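Local coordinates for protein beta-agarase (Persicobacter, PDB 6AII) that probably cleaves the beta-1,4 linkages of agarose to release neoagarobiose, as a beta-agarase of glycoside hydrolase family 16, at residues Glu121-Ile126 and Val315-Val320. Sequence-based numbering, arbitrary orientation.
Sequences EARVKI and VDWIRV. With CA (calcium ion), chain B.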
ATOM      1  N   GLU A 121       8.811   5.095  -2.772  1.00 16.00           N
ATOM      2  CA  GLU A 121       7.902   5.161  -3.945  1.00 18.23           C
ATOM      3  C   GLU A 121       7.944   3.838  -4.676  1.00 18.93           C
ATOM      4  O   GLU A 121       9.011   3.225  -4.860  1.00 20.34           O
ATOM      5  CB  GLU A 121       8.322   6.287  -4.861  1.00 19.30           C
ATOM      6  CG  GLU A 121       7.354   6.644  -5.976  1.00 19.54           C
ATOM      7  CD  GLU A 121       7.888   7.824  -6.782  1.00 20.82           C
ATOM      8  OE1 GLU A 121       9.105   7.763  -7.162  1.00 19.56           O
ATOM      9  OE2 GLU A 121       7.087   8.734  -7.124  1.00 22.27           O
ATOM     10  N   ALA A 122       6.760   3.410  -5.174  1.00 17.10           N
ATOM     11  CA  ALA A 122       6.701   2.229  -5.988  1.00 16.97           C
ATOM     12  C   ALA A 122       5.989   2.570  -7.297  1.00 16.75           C
ATOM     13  O   ALA A 122       5.047   3.392  -7.317  1.00 17.29           O
ATOM     14  CB  ALA A 122       5.950   1.150  -5.237  1.00 18.83           C
ATOM     15  N   ARG A 123       6.356   1.864  -8.373  1.00 17.21           N
ATOM     16  CA  ARG A 123       5.676   1.917  -9.628  1.00 15.59           C
ATOM     17  C   ARG A 123       4.964   0.596  -9.799  1.00 16.74           C
ATOM     18  O   ARG A 123       5.637  -0.449  -9.915  1.00 17.84           O
ATOM     19  CB  ARG A 123       6.650   2.179 -10.789  1.00 17.58           C
ATOM     20  CG  ARG A 123       5.976   2.409 -12.128  1.00 18.34           C
ATOM     21  CD  ARG A 123       6.866   2.971 -13.209  1.00 19.46           C
ATOM     22  NE  ARG A 123       6.090   3.353 -14.388  1.00 19.75           N
ATOM     23  CZ  ARG A 123       6.037   2.692 -15.546  1.00 21.28           C
ATOM     24  NH1 ARG A 123       5.334   3.218 -16.560  1.00 25.43           N
ATOM     25  NH2 ARG A 123       6.664   1.543 -15.734  1.00 22.70           N
ATOM     26  N   VAL A 124       3.648   0.684  -9.777  1.00 17.19           N
ATOM     27  CA  VAL A 124       2.845  -0.521  -9.705  1.00 17.78           C
ATOM     28  C   VAL A 124       1.853  -0.518 -10.858  1.00 20.61           C
ATOM     29  O   VAL A 124       1.387   0.546 -11.255  1.00 21.12           O
ATOM     30  CB  VAL A 124       2.118  -0.616  -8.361  1.00 19.32           C
ATOM     31  CG1 VAL A 124       3.112  -0.750  -7.206  1.00 20.89           C
ATOM     32  CG2 VAL A 124       1.163   0.511  -8.139  1.00 21.87           C
ATOM     33  N   LYS A 125       1.451  -1.720 -11.259  1.00 19.76           N
ATOM     34  CA  LYS A 125       0.287  -1.855 -12.105  1.00 19.05           C
ATOM     35  C   LYS A 125      -0.772  -2.623 -11.299  1.00 17.40           C
ATOM     36  O   LYS A 125      -0.636  -3.828 -11.090  1.00 17.31           O
ATOM     37  CB  LYS A 125       0.622  -2.617 -13.383  1.00 20.94           C
ATOM     38  CG  LYS A 125      -0.232  -2.287 -14.589  1.00 23.73           C
ATOM     39  CD  LYS A 125      -1.594  -2.767 -14.494  1.00 23.27           C
ATOM     40  CE  LYS A 125      -1.740  -4.262 -14.451  1.00 27.12           C
ATOM     41  NZ  LYS A 125      -3.202  -4.568 -14.341  1.00 28.15           N
ATOM     42  N   ILE A 126      -1.690  -1.853 -10.790  1.00 18.45           N
ATOM     43  CA  ILE A 126      -2.804  -2.403  -9.972  1.00 18.13           C
ATOM     44  C   ILE A 126      -3.565  -3.444 -10.812  1.00 18.14           C
ATOM     45  O   ILE A 126      -3.807  -3.242 -11.994  1.00 20.31           O
ATOM     46  CB  ILE A 126      -3.640  -1.236  -9.475  1.00 19.48           C
ATOM     47  CG1 ILE A 126      -2.861  -0.560  -8.325  1.00 23.09           C
ATOM     48  CG2 ILE A 126      -5.034  -1.732  -8.994  1.00 20.88           C
ATOM     49  CD1 ILE A 126      -3.294   0.777  -7.916  1.00 28.90           C
ATOM     50  N   VAL A 315       4.793  -5.034  -9.868  1.00 17.35           N
ATOM     51  CA  VAL A 315       5.603  -3.969  -9.308  1.00 17.39           C
ATOM     52  C   VAL A 315       6.828  -3.821 -10.231  1.00 16.77           C
ATOM     53  O   VAL A 315       7.713  -4.680 -10.226  1.00 18.07           O
ATOM     54  CB  VAL A 315       6.033  -4.230  -7.854  1.00 18.16           C
ATOM     55  CG1 VAL A 315       6.796  -3.033  -7.284  1.00 19.25           C
ATOM     56  CG2 VAL A 315       4.833  -4.585  -6.958  1.00 21.49           C
ATOM     57  N   ASP A 316       6.847  -2.719 -10.987  1.00 15.77           N
ATOM     58  CA  ASP A 316       7.993  -2.477 -11.905  1.00 16.17           C
ATOM     59  C   ASP A 316       9.232  -2.133 -11.110  1.00 18.47           C
ATOM     60  O   ASP A 316      10.351  -2.507 -11.476  1.00 19.45           O
ATOM     61  CB  ASP A 316       7.607  -1.353 -12.860  1.00 19.56           C
ATOM     62  CG  ASP A 316       8.638  -1.069 -13.940  1.00 20.99           C
ATOM     63  OD1 ASP A 316       9.445  -1.987 -14.260  1.00 19.91           O
ATOM     64  OD2 ASP A 316       8.601   0.073 -14.470  1.00 20.58           O
ATOM     65  N   TRP A 317       9.076  -1.333 -10.067  1.00 16.90           N
ATOM     66  CA  TRP A 317      10.213  -0.965  -9.244  1.00 18.23           C
ATOM     67  C   TRP A 317       9.732  -0.410  -7.900  1.00 16.46           C
ATOM     68  O   TRP A 317       8.587   0.073  -7.759  1.00 18.52           O
ATOM     69  CB  TRP A 317      11.160   0.050  -9.943  1.00 16.42           C
ATOM     70  CG  TRP A 317      10.608   1.283 -10.588  1.00 16.34           C
ATOM     71  CD1 TRP A 317      10.504   1.445 -11.925  1.00 17.74           C
ATOM     72  CD2 TRP A 317      10.180   2.518 -10.004  1.00 16.95           C
ATOM     73  NE1 TRP A 317      10.122   2.714 -12.246  1.00 18.35           N
ATOM     74  CE2 TRP A 317       9.915   3.401 -11.086  1.00 17.73           C
ATOM     75  CE3 TRP A 317      10.036   2.980  -8.679  1.00 19.28           C
ATOM     76  CZ2 TRP A 317       9.479   4.692 -10.882  1.00 18.43           C
ATOM     77  CZ3 TRP A 317       9.557   4.262  -8.478  1.00 18.42           C
ATOM     78  CH2 TRP A 317       9.303   5.110  -9.570  1.00 18.53           C
ATOM     79  N   ILE A 318      10.616  -0.460  -6.920  1.00 17.11           N
ATOM     80  CA  ILE A 318      10.506   0.189  -5.651  1.00 17.13           C
ATOM     81  C   ILE A 318      11.782   1.011  -5.507  1.00 18.32           C
ATOM     82  O   ILE A 318      12.873   0.440  -5.710  1.00 18.76           O
ATOM     83  CB  ILE A 318      10.388  -0.802  -4.476  1.00 19.46           C
ATOM     84  CG1 ILE A 318       9.164  -1.696  -4.621  1.00 19.35           C
ATOM     85  CG2 ILE A 318      10.455  -0.091  -3.153  1.00 20.41           C
ATOM     86  CD1 ILE A 318       9.214  -2.920  -3.742  1.00 19.64           C
ATOM     87  N   ARG A 319      11.656   2.267  -5.073  1.00 19.00           N
ATOM     88  CA  ARG A 319      12.899   3.077  -4.817  1.00 20.16           C
ATOM     89  C   ARG A 319      12.707   3.855  -3.532  1.00 19.97           C
ATOM     90  O   ARG A 319      11.627   4.344  -3.197  1.00 19.10           O
ATOM     91  CB  ARG A 319      13.247   3.975  -6.004  1.00 19.33           C
ATOM     92  CG  ARG A 319      12.244   5.102  -6.266  1.00 18.27           C
ATOM     93  CD  ARG A 319      12.591   5.828  -7.551  1.00 19.18           C
ATOM     94  NE  ARG A 319      11.784   7.005  -7.735  1.00 18.37           N
ATOM     95  CZ  ARG A 319      12.056   8.060  -8.471  1.00 18.46           C
ATOM     96  NH1 ARG A 319      13.267   8.177  -9.038  1.00 20.33           N
ATOM     97  NH2 ARG A 319      11.095   8.956  -8.709  1.00 18.42           N
ATOM     98  N   VAL A 320      13.807   3.932  -2.775  1.00 18.00           N
ATOM     99  CA  VAL A 320      13.864   4.591  -1.505  1.00 17.85           C
ATOM    100  C   VAL A 320      15.062   5.556  -1.483  1.00 19.12           C
ATOM    101  O   VAL A 320      16.136   5.129  -1.922  1.00 19.47           O
ATOM    102  CB  VAL A 320      13.961   3.588  -0.352  1.00 17.97           C
ATOM    103  CG1 VAL A 320      14.150   4.281   0.956  1.00 19.45           C
ATOM    104  CG2 VAL A 320      12.685   2.720  -0.306  1.00 19.52           C
TER
HETATM  105 CA    CA B 501      11.350  -3.246 -13.815  1.00 20.34          CA
HETATM  106  O   HOH W   1      11.164  -3.148 -16.322  1.00 24.33           O
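Arg123 lays its CB over one face of the Trp317 indole, a CH-pi contact with CB 3.6 Å from the centroid of the five-membered ring. The two residues are a hydrogen-bonded pair of antiparallel strands in a sheet of the GH16 beta-sandwich (jelly-roll) fold. Arg123 CG stands anti to the backbone N (chi1 -173°), and the extended chain carries CD past the indole, 3.4 Å from Trp317 NE1. Beyond it, Arg123 NH2 reaches Asp316 OD2 at 2.7 Å in a salt bridge. That oxygen is met from above the carboxylate plane. Asp316 OD1 binds the calcium ion at 2.3 Å, and Asp316 O is a second ligand. Asp5, Asp30, Asn32 and Gly74 also bind the metal. A classic beta bulge sets Asp316 and Trp317 together against the single residue Arg123, and the register shifts by one before Val124 pairs with Val315. Arg123 N donates to Trp317 O, and Asp316 N donates to Arg123 O. The far edge of the indole meets Glu121, with OE1 3.6 Å from Trp317 CH2. With an alanine at Trp317, the face that covers Arg123 CB and CD would be lost, and the Arg123 chain would probably be freer to turn away from Asp316 OD2. On the other side of the sheet, Ala122, Val124, Val315 and Ile318 face the core, where Val315 and Ile318 touch strand 280-287. Arg319 and Glu121 form a salt bridge, with guanidinium and carboxylate nearly coplanar (4°). Arg319 NH2 is also hydrogen-bonded to Pro10 O. Glu121 OE1 accepts hydrogen bonds from Arg319 NE and Arg319 NH2, each at 2.8 Å, the latter on its syn lone pair.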